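Response regulator (PDB 3N0R) is a two-component stress response regulator whose receiver domain probably restrains a sigma-like domain acting as an anti-anti-sigma factor. Local coordinates at residues R53-A58 / H81-S86; T123-F128 / V267-G272; F128-A133 / C139-V144; E199-R204 / D223-I228. The protein carries 1 engineered substitution. All coordinates share one frame; numbering follows the deposited sequence.

How the contacts relate
Contacts 1 and 3 lie in the helical sigma-like part of the chain, contact 4 lies in the receiver domain, and contact 2 is where the two parts meet. Centre-to-centre distances support this order: contact 3 is about 15 Å from contact 2, contact 4 about 27 Å from contact 2, and contacts 3 and 4 are about 42 Å apart, on opposite sides of the chain's centre. Contacts 2 and 3 share Phe-128 and touch, Thr-123 CG2 lying 4.0 Å from Ala-133 CB. Contact 1 touches neither, with nearest atoms about 7 to 8 Å away. Asp-212, the predicted phosphorylation site, falls between the two segments of contact 4 in sequence and carries no phosphate here.

Contact 1: R53-A58 / H81-S86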
loop_
_atom_site.group_PDB
_atom_site.type_symbol
_atom_site.label_atom_id
_atom_site.label_comp_id
_atom_site.label_asym_id
_atom_site.label_seq_id
_atom_site.Cartn_x
_atom_site.Cartn_y
_atom_site.Cartn_z
ATOM N N ARG A 53 -1.886 -15.253 -0.773
ATOM C CA ARG A 53 -1.542 -16.667 -0.720
ATOM C C ARG A 53 -2.690 -17.533 -1.248
ATOM O O ARG A 53 -2.464 -18.495 -1.989
ATOM C CB ARG A 53 -1.163 -17.073 0.705
ATOM C CG ARG A 53 -0.576 -18.471 0.806
ATOM C CD ARG A 53 -0.075 -18.760 2.211
ATOM N NE ARG A 53 -1.148 -18.729 3.204
ATOM C CZ ARG A 53 -1.935 -19.765 3.484
ATOM N NH1 ARG A 53 -1.777 -20.914 2.839
ATOM N NH2 ARG A 53 -2.882 -19.655 4.407
ATOM N N VAL A 54 -3.919 -17.189 -0.874
ATOM C CA VAL A 54 -5.086 -17.928 -1.340
ATOM C C VAL A 54 -5.204 -17.845 -2.864
ATOM O O VAL A 54 -5.453 -18.859 -3.531
ATOM C CB VAL A 54 -6.366 -17.402 -0.674
ATOM C CG1 VAL A 54 -7.610 -17.940 -1.394
ATOM C CG2 VAL A 54 -6.373 -17.769 0.819
ATOM N N ALA A 55 -5.023 -16.648 -3.427
ATOM C CA ALA A 55 -5.093 -16.494 -4.882
ATOM C C ALA A 55 -4.002 -17.319 -5.580
ATOM O O ALA A 55 -4.257 -17.983 -6.595
ATOM C CB ALA A 55 -4.979 -15.026 -5.265
ATOM N N LEU A 56 -2.784 -17.271 -5.046
ATOM C CA LEU A 56 -1.672 -18.040 -5.601
ATOM C C LEU A 56 -1.977 -19.536 -5.607
ATOM O O LEU A 56 -1.795 -20.216 -6.618
ATOM C CB LEU A 56 -0.389 -17.767 -4.816
ATOM C CG LEU A 56 0.822 -18.638 -5.179
ATOM C CD1 LEU A 56 1.208 -18.450 -6.642
ATOM C CD2 LEU A 56 1.988 -18.325 -4.247
ATOM N N GLU A 57 -2.439 -20.049 -4.472
ATOM C CA GLU A 57 -2.717 -21.479 -4.366
ATOM C C GLU A 57 -3.845 -21.907 -5.307
ATOM O O GLU A 57 -3.792 -22.996 -5.888
ATOM C CB GLU A 57 -3.026 -21.882 -2.924
ATOM C CG GLU A 57 -1.866 -21.673 -1.957
ATOM C CD GLU A 57 -0.865 -22.806 -1.940
ATOM O OE1 GLU A 57 -1.008 -23.768 -2.728
ATOM O OE2 GLU A 57 0.076 -22.729 -1.121
ATOM N N ALA A 58 -4.858 -21.055 -5.463
ATOM C CA ALA A 58 -5.978 -21.363 -6.342
ATOM C C ALA A 58 -5.515 -21.459 -7.793
ATOM O O ALA A 58 -5.917 -22.356 -8.535
ATOM C CB ALA A 58 -7.061 -20.310 -6.199
ATOM N N HIS A 81 -9.025 -9.922 -7.624
ATOM C CA HIS A 81 -10.287 -9.199 -7.513
ATOM C C HIS A 81 -11.516 -10.096 -7.621
ATOM O O HIS A 81 -12.517 -9.863 -6.947
ATOM C CB HIS A 81 -10.334 -8.079 -8.547
ATOM C CG HIS A 81 -9.657 -6.831 -8.092
ATOM N ND1 HIS A 81 -10.358 -5.664 -7.884
ATOM C CD2 HIS A 81 -8.369 -6.564 -7.765
ATOM C CE1 HIS A 81 -9.535 -4.726 -7.455
ATOM N NE2 HIS A 81 -8.324 -5.245 -7.353
ATOM N N ALA A 82 -11.459 -11.109 -8.480
ATOM C CA ALA A 82 -12.560 -12.073 -8.588
ATOM C C ALA A 82 -12.776 -12.809 -7.263
ATOM O O ALA A 82 -13.914 -13.027 -6.834
ATOM C CB ALA A 82 -12.288 -13.076 -9.716
ATOM N N ILE A 83 -11.678 -13.200 -6.621
ATOM C CA ILE A 83 -11.765 -13.938 -5.370
ATOM C C ILE A 83 -12.243 -13.054 -4.219
ATOM O O ILE A 83 -13.139 -13.453 -3.478
ATOM C CB ILE A 83 -10.421 -14.603 -5.001
ATOM C CG1 ILE A 83 -10.054 -15.662 -6.048
ATOM C CG2 ILE A 83 -10.488 -15.220 -3.617
ATOM C CD1 ILE A 83 -8.622 -16.186 -5.936
ATOM N N TRP A 84 -11.664 -11.857 -4.089
ATOM C CA TRP A 84 -11.815 -11.070 -2.866
ATOM C C TRP A 84 -12.696 -9.832 -2.954
ATOM O O TRP A 84 -13.222 -9.396 -1.929
ATOM C CB TRP A 84 -10.435 -10.663 -2.315
ATOM C CG TRP A 84 -9.594 -11.832 -1.914
ATOM C CD1 TRP A 84 -8.490 -12.320 -2.561
ATOM C CD2 TRP A 84 -9.809 -12.680 -0.784
ATOM N NE1 TRP A 84 -8.015 -13.428 -1.899
ATOM C CE2 TRP A 84 -8.809 -13.669 -0.804
ATOM C CE3 TRP A 84 -10.760 -12.699 0.241
ATOM C CZ2 TRP A 84 -8.729 -14.668 0.172
ATOM C CZ3 TRP A 84 -10.685 -13.692 1.204
ATOM C CH2 TRP A 84 -9.678 -14.663 1.163
ATOM N N LEU A 85 -12.844 -9.262 -4.150
ATOM C CA LEU A 85 -13.347 -7.892 -4.259
ATOM C C LEU A 85 -14.504 -7.748 -5.246
ATOM O O LEU A 85 -14.748 -6.660 -5.778
ATOM C CB LEU A 85 -12.205 -6.939 -4.639
ATOM C CG LEU A 85 -11.088 -6.821 -3.605
ATOM C CD1 LEU A 85 -9.892 -6.073 -4.193
ATOM C CD2 LEU A 85 -11.599 -6.129 -2.341
ATOM N N SER A 86 -15.249 -8.819 -5.472
ATOM C CA SER A 86 -16.326 -8.762 -6.454
ATOM C C SER A 86 -17.721 -8.797 -5.845
ATOM O O SER A 86 -18.706 -8.872 -6.572
ATOM C CB SER A 86 -16.141 -9.868 -7.493
ATOM O OG SER A 86 -14.979 -9.610 -8.260
#
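Val-54 and Ala-55 meet Trp-84 and Ile-83 where helix 45-60 packs on the last turn of helix 72-84, a helix-helix contact in the sigma2-like part of the protein. The closely packed part is built round two points. At the first, the indole presents the edge of its six-membered ring: CZ2 lies 3.7 Å from Val-54 CB, which sits near the ring plane, and both valine methyls also approach CZ2, CG2 nearly in the ring plane and CG1 to one side of it; the two side chains cross at about a right angle. At the second, Ile-83 CD1 approaches Ala-55 CA at 3.7 Å and its CB at 3.9 Å. Ile-83 can reach the backbone because CG1 stands beside its own N (chi1 -64°) and the chain then runs extended to CD1, while Ala-55 offers only a methyl. The other branch, CG2, lies 3.5 Å above one face of the Trp-84 ring, toward its rim, so the isoleucine serves both the opposite helix and its neighbour's indole. Trp-84 is fixed further by Tyr-51, whose ring stacks on it and whose carbonyl O binds NE1.

Packing slackens toward Ala-58, whose CB stays 4.4 Å from Ile-83 CD1. Of the touching residues only Ala-55 is buried; Val-54, Ala-58, Ile-83 and Trp-84 are all partly exposed, so this is a surface contact, tight at Ala-55 and Trp-84 CZ2 and loosest at Ala-58. As the helix ends, the carbonyl O of His-81 accepts Leu-85 N and, from the opposite face of its plane, Ser-86 OG at 2.8 Å.

Contact 2: T123-F128 / V267-G272; sequences TALEGF and VKAAIG
The junction between the sigma-like and receiver parts is represented here by Ala-124 and Leu-125, in the last part of helix 115-125, where it widens into a pi-type turn, packed against Ala-269 of helix 264-277, the last helix of the alternating beta-alpha receiver fold. Ala-269 is the centre of the contact. Its CB lies 3.8 Å from Leu-125 CB, 4.0 Å from the backbone N of Leu-125 and 4.1 Å from Ala-124 CB, so a single methyl rests on two consecutive residues of the other helix. Small side chains let the backbones come close: the CA atoms of Leu-125 and Ala-269 are 5.6 Å apart. All four touching residues are buried, and the two segments meet by van der Waals packing of apolar side chains, without a hydrogen bond between them.

Leu-125 leaves its backbone at an angle to helix 264-277, but with CG anti to N (chi1 -173°) its end comes back toward that helix. Around this apolar centre lie polar anchors to other elements. Lys-268 forms a salt bridge with Asp-156 of helix 141-156, a second tie between the two parts. The buried carboxylate of Glu-126 is gripped by Arg-36 through OE2 and by Arg-73 and the Tyr-77 hydroxyl through OE1, which would favour its charged form and fasten this part of the chain to helices 31-42 and 72-84. Leu-125 CD1 lies 4.1 Å from Ala-269 CB and, more loosely, 4.5 Å from Ala-270 N.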
loop_
_atom_site.group_PDB
_atom_site.type_symbol
_atom_site.label_atom_id
_atom_site.label_comp_id
_atom_site.label_asym_id
_atom_site.label_seq_id
_atom_site.Cartn_x
_atom_site.Cartn_y
_atom_site.Cartn_z
ATOM N N THR A 123 -3.798 2.373 -9.777
ATOM C CA THR A 123 -3.113 3.331 -10.633
ATOM C C THR A 123 -1.980 4.052 -9.902
ATOM O O THR A 123 -0.819 3.977 -10.319
ATOM C CB THR A 123 -4.106 4.318 -11.290
ATOM O OG1 THR A 123 -4.913 4.950 -10.288
ATOM C CG2 THR A 123 -5.000 3.585 -12.302
ATOM N N ALA A 124 -2.296 4.721 -8.796
ATOM C CA ALA A 124 -1.301 5.525 -8.078
ATOM C C ALA A 124 -0.244 4.704 -7.326
ATOM O O ALA A 124 0.933 5.055 -7.329
ATOM C CB ALA A 124 -1.995 6.500 -7.130
ATOM N N LEU A 125 -0.657 3.640 -6.645
ATOM C CA LEU A 125 0.292 2.823 -5.889
ATOM C C LEU A 125 0.983 1.785 -6.765
ATOM O O LEU A 125 2.198 1.618 -6.693
ATOM C CB LEU A 125 -0.391 2.146 -4.695
ATOM C CG LEU A 125 0.551 1.396 -3.746
ATOM C CD1 LEU A 125 1.479 2.360 -3.012
ATOM C CD2 LEU A 125 -0.260 0.584 -2.763
ATOM N N GLU A 126 0.208 1.097 -7.599
ATOM C CA GLU A 126 0.730 -0.039 -8.341
ATOM C C GLU A 126 1.194 0.304 -9.755
ATOM O O GLU A 126 1.857 -0.500 -10.401
ATOM C CB GLU A 126 -0.300 -1.167 -8.364
ATOM C CG GLU A 126 -0.605 -1.689 -6.959
ATOM C CD GLU A 126 0.637 -2.204 -6.254
ATOM O OE1 GLU A 126 1.342 -3.029 -6.866
ATOM O OE2 GLU A 126 0.921 -1.793 -5.096
ATOM N N GLY A 127 0.855 1.498 -10.235
ATOM C CA GLY A 127 1.321 1.956 -11.530
ATOM C C GLY A 127 0.634 1.366 -12.747
ATOM O O GLY A 127 1.159 1.469 -13.853
ATOM N N PHE A 128 -0.540 0.766 -12.579
ATOM C CA PHE A 128 -1.307 0.343 -13.746
ATOM C C PHE A 128 -1.855 1.574 -14.471
ATOM O O PHE A 128 -2.177 2.592 -13.842
ATOM C CB PHE A 128 -2.473 -0.561 -13.333
ATOM C CG PHE A 128 -2.060 -1.926 -12.883
ATOM C CD1 PHE A 128 -1.533 -2.829 -13.787
ATOM C CD2 PHE A 128 -2.219 -2.318 -11.560
ATOM C CE1 PHE A 128 -1.163 -4.097 -13.381
ATOM C CE2 PHE A 128 -1.848 -3.586 -11.154
ATOM C CZ PHE A 128 -1.323 -4.479 -12.067
ATOM N N VAL A 267 3.699 7.896 -3.194
ATOM C CA VAL A 267 3.774 8.503 -1.872
ATOM C C VAL A 267 2.402 9.026 -1.444
ATOM O O VAL A 267 1.980 8.824 -0.300
ATOM C CB VAL A 267 4.824 9.614 -1.852
ATOM C CG1 VAL A 267 4.813 10.335 -0.511
ATOM C CG2 VAL A 267 6.195 9.017 -2.131
ATOM N N LYS A 268 1.704 9.697 -2.356
ATOM C CA LYS A 268 0.337 10.133 -2.080
ATOM C C LYS A 268 -0.525 8.945 -1.674
ATOM O O LYS A 268 -1.298 9.025 -0.720
ATOM C CB LYS A 268 -0.297 10.833 -3.288
ATOM C CG LYS A 268 -1.794 11.094 -3.101
ATOM C CD LYS A 268 -2.426 11.842 -4.276
ATOM C CE LYS A 268 -2.102 13.328 -4.235
ATOM N NZ LYS A 268 -3.195 14.155 -4.818
ATOM N N ALA A 269 -0.395 7.843 -2.407
ATOM C CA ALA A 269 -1.209 6.665 -2.124
ATOM C C ALA A 269 -0.876 6.055 -0.763
ATOM O O ALA A 269 -1.786 5.716 -0.007
ATOM C CB ALA A 269 -1.060 5.623 -3.234
ATOM N N ALA A 270 0.409 5.885 -0.460
ATOM C CA ALA A 270 0.798 5.271 0.803
ATOM C C ALA A 270 0.382 6.135 1.992
ATOM O O ALA A 270 -0.166 5.633 2.974
ATOM C CB ALA A 270 2.290 4.988 0.823
ATOM N N ILE A 271 0.645 7.433 1.909
ATOM C CA ILE A 271 0.219 8.346 2.961
ATOM C C ILE A 271 -1.306 8.368 3.069
ATOM O O ILE A 271 -1.856 8.339 4.171
ATOM C CB ILE A 271 0.782 9.761 2.733
ATOM C CG1 ILE A 271 2.302 9.740 2.913
ATOM C CG2 ILE A 271 0.115 10.774 3.667
ATOM C CD1 ILE A 271 2.987 11.055 2.594
ATOM N N GLY A 272 -1.992 8.396 1.928
ATOM C CA GLY A 272 -3.443 8.372 1.929
ATOM C C GLY A 272 -4.023 7.180 2.665
ATOM O O GLY A 272 -5.012 7.315 3.398
#

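Contact 3: F128-A133 / C139-V144; sequences FTPTEA and CDFGEV
This is a mainly apolar contact inside a helix-turn-helix, with Pro-130, Thr-131 and Ala-133 of helix 130-137 facing Phe-141 and Val-144 of helix 141-156; two such helices joined by a short turn resemble sigma region 4, consistent with the sigma-like assignment of this part. Phe-141 swings its ring across the gap because CG is trans to the backbone N (chi1 -173°). CE2 comes within 3.7 Å of Pro-130 CB, approached obliquely, while Thr-131 OG1 lies near the ring plane at the edge, 3.8 Å from CD2, the two side chains crossing at about a right angle. Deeper in, Val-144 is modelled in two conformers; in the one described, CG1 lies 3.6 Å from Pro-130 O and 3.9 Å from Pro-130 CB, while CG2 rests on Ala-133 CB at 3.9 Å.

Both helix starts are capped. Thr-129 and Glu-132 form a capping box: Glu-132 N donates to Thr-129 OG1 at 3.0 Å, and Thr-129 N returns to Glu-132 OE1 at 2.9 Å, both nearly straight (164°). At the second helix Asp-140 is the N-cap, OD1 accepting Glu-143 N at 2.9 Å in a single capping bond. Phe-141 and Thr-131 are exposed, whereas Ala-133 and Val-144 are buried: Ala-133 also packs on Leu-122 and Thr-123 of helix 115-125, and Glu-132 rests on Val-74 of helix 72-84.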
loop_
_atom_site.group_PDB
_atom_site.type_symbol
_atom_site.label_atom_id
_atom_site.label_comp_id
_atom_site.label_asym_id
_atom_site.label_seq_id
_atom_site.Cartn_x
_atom_site.Cartn_y
_atom_site.Cartn_z
ATOM N N PHE A 128 -0.540 0.766 -12.579
ATOM C CA PHE A 128 -1.307 0.343 -13.746
ATOM C C PHE A 128 -1.855 1.574 -14.471
ATOM O O PHE A 128 -2.177 2.592 -13.842
ATOM C CB PHE A 128 -2.473 -0.561 -13.333
ATOM C CG PHE A 128 -2.060 -1.926 -12.883
ATOM C CD1 PHE A 128 -1.533 -2.829 -13.787
ATOM C CD2 PHE A 128 -2.219 -2.318 -11.560
ATOM C CE1 PHE A 128 -1.163 -4.097 -13.381
ATOM C CE2 PHE A 128 -1.848 -3.586 -11.154
ATOM C CZ PHE A 128 -1.323 -4.479 -12.067
ATOM N N THR A 129 -1.989 1.481 -15.788
ATOM C CA THR A 129 -2.711 2.508 -16.533
ATOM C C THR A 129 -4.204 2.391 -16.212
ATOM O O THR A 129 -4.662 1.345 -15.736
ATOM C CB THR A 129 -2.536 2.318 -18.043
ATOM O OG1 THR A 129 -3.189 1.106 -18.434
ATOM C CG2 THR A 129 -1.066 2.249 -18.409
ATOM N N PRO A 130 -4.977 3.461 -16.470
ATOM C CA PRO A 130 -6.425 3.351 -16.265
ATOM C C PRO A 130 -7.044 2.203 -17.075
ATOM O O PRO A 130 -7.931 1.519 -16.575
ATOM C CB PRO A 130 -6.953 4.716 -16.723
ATOM C CG PRO A 130 -5.793 5.649 -16.491
ATOM C CD PRO A 130 -4.562 4.835 -16.801
ATOM N N THR A 131 -6.575 1.970 -18.294
ATOM C CA THR A 131 -7.094 0.845 -19.078
ATOM C C THR A 131 -6.792 -0.510 -18.423
ATOM O O THR A 131 -7.635 -1.409 -18.402
ATOM C CB THR A 131 -6.545 0.867 -20.511
ATOM O OG1 THR A 131 -7.013 2.048 -21.167
ATOM C CG2 THR A 131 -7.029 -0.344 -21.295
ATOM N N GLU A 132 -5.581 -0.663 -17.896
ATOM C CA GLU A 132 -5.244 -1.882 -17.168
ATOM C C GLU A 132 -6.113 -2.039 -15.922
ATOM O O GLU A 132 -6.628 -3.124 -15.643
ATOM C CB GLU A 132 -3.761 -1.886 -16.797
ATOM C CG GLU A 132 -2.831 -2.154 -17.976
ATOM C CD GLU A 132 -1.363 -1.969 -17.624
ATOM O OE1 GLU A 132 -1.020 -1.101 -16.793
ATOM O OE2 GLU A 132 -0.538 -2.708 -18.184
ATOM N N ALA A 133 -6.269 -0.958 -15.166
ATOM C CA ALA A 133 -7.113 -0.996 -13.975
ATOM C C ALA A 133 -8.557 -1.398 -14.325
ATOM O O ALA A 133 -9.200 -2.135 -13.572
ATOM C CB ALA A 133 -7.073 0.339 -13.242
ATOM N N CYS A 139 -14.582 -3.046 -15.545
ATOM C CA CYS A 139 -15.436 -1.906 -15.851
ATOM C C CYS A 139 -14.880 -1.181 -17.065
ATOM O O CYS A 139 -13.835 -1.557 -17.588
ATOM C CB CYS A 139 -15.529 -0.959 -14.644
ATOM S SG CYS A 139 -13.986 -0.125 -14.197
ATOM N N ASP A 140 -15.574 -0.144 -17.523
ATOM C CA ASP A 140 -15.081 0.608 -18.671
ATOM C C ASP A 140 -14.174 1.778 -18.274
ATOM O O ASP A 140 -13.975 2.060 -17.087
ATOM C CB ASP A 140 -16.200 1.005 -19.662
ATOM C CG ASP A 140 -17.120 2.105 -19.147
ATOM O OD1 ASP A 140 -16.831 2.743 -18.125
ATOM O OD2 ASP A 140 -18.152 2.352 -19.803
ATOM N N PHE A 141 -13.593 2.425 -19.276
ATOM C CA PHE A 141 -12.629 3.490 -19.034
ATOM C C PHE A 141 -13.252 4.649 -18.258
ATOM O O PHE A 141 -12.672 5.156 -17.295
ATOM C CB PHE A 141 -12.057 3.988 -20.361
ATOM C CG PHE A 141 -10.938 4.973 -20.205
ATOM C CD1 PHE A 141 -11.189 6.334 -20.174
ATOM C CD2 PHE A 141 -9.629 4.533 -20.094
ATOM C CE1 PHE A 141 -10.149 7.239 -20.035
ATOM C CE2 PHE A 141 -8.587 5.431 -19.956
ATOM C CZ PHE A 141 -8.850 6.783 -19.918
ATOM N N GLY A 142 -14.437 5.070 -18.677
ATOM C CA GLY A 142 -15.115 6.168 -18.011
ATOM C C GLY A 142 -15.356 5.890 -16.536
ATOM O O GLY A 142 -15.207 6.766 -15.680
ATOM N N GLU A 143 -15.740 4.660 -16.226
ATOM C CA GLU A 143 -15.982 4.286 -14.842
ATOM C C GLU A 143 -14.699 4.305 -14.016
ATOM O O GLU A 143 -14.702 4.783 -12.882
ATOM C CB GLU A 143 -16.688 2.928 -14.755
ATOM C CG GLU A 143 -16.843 2.384 -13.337
ATOM C CD GLU A 143 -17.800 3.185 -12.475
ATOM O OE1 GLU A 143 -18.393 4.170 -12.970
ATOM O OE2 GLU A 143 -17.960 2.823 -11.287
ATOM N N VAL A 144 -13.588 3.810 -14.561
ATOM C CA VAL A 144 -12.361 3.848 -13.788
ATOM C C VAL A 144 -11.942 5.301 -13.508
ATOM O O VAL A 144 -11.495 5.617 -12.403
ATOM C CB VAL A 144 -11.237 3.010 -14.430
ATOM C CG1 VAL A 144 -10.571 3.766 -15.563
ATOM C CG2 VAL A 144 -10.232 2.608 -13.375
#

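Contact 4: E199-R204 / D223-I228; sequences EAVTRR and DAVKDI
Two amides converge on the carbonyl O of Ala-200, Arg-204 N at 3.1 Å and Arg-203 N in a weak bond at 3.2 Å, closing the final turn of helix 194-203 in the receiver domain, within which lies Val-201, the residue that meets Val-225 and Ile-228. In this alternating beta-alpha fold, helix 194-203 and helix 226-231 lie in sequence on either side of strand 208-212. Val-201 divides its two methyls. CG2 meets Val-225 CG1 at 3.7 Å, the two valines meeting at a slant, and the same Val-225 methyl stands 4.0 Å from Val-201 CB. For the other branch, the trans rotamer (chi1 172°) sends CG1 to Ile-228, the valine and isoleucine lying side by side, pointing opposite ways.

Val-201 and Val-225 are buried and Ile-228 partly exposed, so the contact shades outward toward the isoleucine. Leu-198, one turn earlier in helix 194-203, also touches Val-225 and Ile-228, and Val-201 packs on Leu-164 of strand 162-166, which seats the helix against the sheet. Beyond the helix end, Arg-204 pairs with Glu-162. On the outer side of the contact, Ile-228 CG2 lies 3.8 Å from Val-201 CG1.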
loop_
_atom_site.group_PDB
_atom_site.type_symbol
_atom_site.label_atom_id
_atom_site.label_comp_id
_atom_site.label_asym_id
_atom_site.label_seq_id
_atom_site.Cartn_x
_atom_site.Cartn_y
_atom_site.Cartn_z
ATOM N N GLU A 199 14.637 12.302 20.107
ATOM C CA GLU A 199 14.574 13.693 20.528
ATOM C C GLU A 199 13.345 14.394 19.941
ATOM O O GLU A 199 12.624 15.109 20.643
ATOM C CB GLU A 199 15.844 14.414 20.101
ATOM C CG GLU A 199 15.979 15.805 20.662
ATOM C CD GLU A 199 17.353 16.393 20.405
ATOM O OE1 GLU A 199 18.057 15.892 19.495
ATOM O OE2 GLU A 199 17.736 17.346 21.116
ATOM N N ALA A 200 13.108 14.179 18.652
ATOM C CA ALA A 200 11.949 14.787 17.997
ATOM C C ALA A 200 10.625 14.349 18.623
ATOM O O ALA A 200 9.750 15.177 18.899
ATOM C CB ALA A 200 11.957 14.481 16.511
ATOM N N VAL A 201 10.468 13.046 18.834
ATOM C CA VAL A 201 9.216 12.521 19.372
ATOM C C VAL A 201 9.014 12.961 20.824
ATOM O O VAL A 201 7.895 13.201 21.250
ATOM C CB VAL A 201 9.136 10.982 19.243
ATOM C CG1 VAL A 201 7.929 10.455 19.981
ATOM C CG2 VAL A 201 9.065 10.575 17.774
ATOM N N THR A 202 10.103 13.094 21.569
ATOM C CA THR A 202 10.029 13.579 22.940
ATOM C C THR A 202 9.486 15.011 22.997
ATOM O O THR A 202 8.761 15.378 23.922
ATOM C CB THR A 202 11.397 13.472 23.620
ATOM O OG1 THR A 202 11.812 12.100 23.610
ATOM C CG2 THR A 202 11.336 13.959 25.055
ATOM N N ARG A 203 9.807 15.809 21.985
ATOM C CA ARG A 203 9.278 17.168 21.907
ATOM C C ARG A 203 7.813 17.202 21.483
ATOM O O ARG A 203 7.021 17.974 22.035
ATOM C CB ARG A 203 10.113 18.030 20.962
ATOM C CG ARG A 203 11.345 18.614 21.607
ATOM C CD ARG A 203 11.955 19.711 20.751
ATOM N NE ARG A 203 12.989 20.438 21.480
ATOM C CZ ARG A 203 14.160 19.911 21.818
ATOM N NH1 ARG A 203 14.434 18.658 21.489
ATOM N NH2 ARG A 203 15.054 20.632 22.483
ATOM N N ARG A 204 7.448 16.374 20.503
ATOM C CA ARG A 204 6.082 16.370 20.004
ATOM C C ARG A 204 5.767 15.035 19.345
ATOM O O ARG A 204 6.536 14.555 18.529
ATOM C CB ARG A 204 5.903 17.502 18.990
ATOM C CG ARG A 204 4.462 17.910 18.736
ATOM C CD ARG A 204 4.411 19.246 18.011
ATOM N NE ARG A 204 3.119 19.934 18.089
ATOM C CZ ARG A 204 1.937 19.352 18.292
ATOM N NH1 ARG A 204 1.834 18.037 18.438
ATOM N NH2 ARG A 204 0.840 20.099 18.337
ATOM N N ASP A 223 13.574 2.314 15.433
ATOM C CA ASP A 223 13.748 1.466 16.618
ATOM C C ASP A 223 13.549 2.142 17.974
ATOM O O ASP A 223 12.956 1.550 18.877
ATOM C CB ASP A 223 15.100 0.742 16.592
ATOM C CG ASP A 223 15.068 -0.522 15.752
ATOM O OD1 ASP A 223 13.961 -0.927 15.335
ATOM O OD2 ASP A 223 16.144 -1.118 15.527
ATOM N N ALA A 224 14.057 3.360 18.136
ATOM C CA ALA A 224 14.003 4.015 19.440
ATOM C C ALA A 224 12.674 4.709 19.701
ATOM O O ALA A 224 12.428 5.176 20.813
ATOM C CB ALA A 224 15.164 4.992 19.603
ATOM N N VAL A 225 11.814 4.775 18.688
ATOM C CA VAL A 225 10.520 5.424 18.868
ATOM C C VAL A 225 9.336 4.476 18.638
ATOM O O VAL A 225 8.179 4.851 18.842
ATOM C CB VAL A 225 10.379 6.690 17.982
ATOM C CG1 VAL A 225 11.386 7.751 18.414
ATOM C CG2 VAL A 225 10.529 6.347 16.500
ATOM N N LYS A 226 9.632 3.243 18.237
ATOM C CA LYS A 226 8.598 2.277 17.877
ATOM C C LYS A 226 7.573 2.076 18.992
ATOM O O LYS A 226 6.372 2.033 18.732
ATOM C CB LYS A 226 9.244 0.946 17.489
ATOM C CG LYS A 226 8.271 -0.151 17.096
ATOM C CD LYS A 226 9.027 -1.391 16.636
ATOM C CE LYS A 226 10.071 -1.814 17.659
ATOM N NZ LYS A 226 10.880 -2.975 17.185
ATOM N N ASP A 227 8.043 1.969 20.232
ATOM C CA ASP A 227 7.151 1.719 21.362
ATOM C C ASP A 227 6.220 2.900 21.642
ATOM O O ASP A 227 5.007 2.723 21.806
ATOM C CB ASP A 227 7.948 1.367 22.623
ATOM C CG ASP A 227 8.653 0.026 22.514
ATOM O OD1 ASP A 227 8.345 -0.742 21.576
ATOM O OD2 ASP A 227 9.506 -0.266 23.382
ATOM N N ILE A 228 6.797 4.098 21.693
ATOM C CA ILE A 228 6.043 5.326 21.931
ATOM C C ILE A 228 4.987 5.526 20.849
ATOM O O ILE A 228 3.833 5.835 21.143
ATOM C CB ILE A 228 6.970 6.566 21.964
ATOM C CG1 ILE A 228 7.948 6.484 23.139
ATOM C CG2 ILE A 228 6.153 7.848 22.057
ATOM C CD1 ILE A 228 9.111 7.449 23.018
#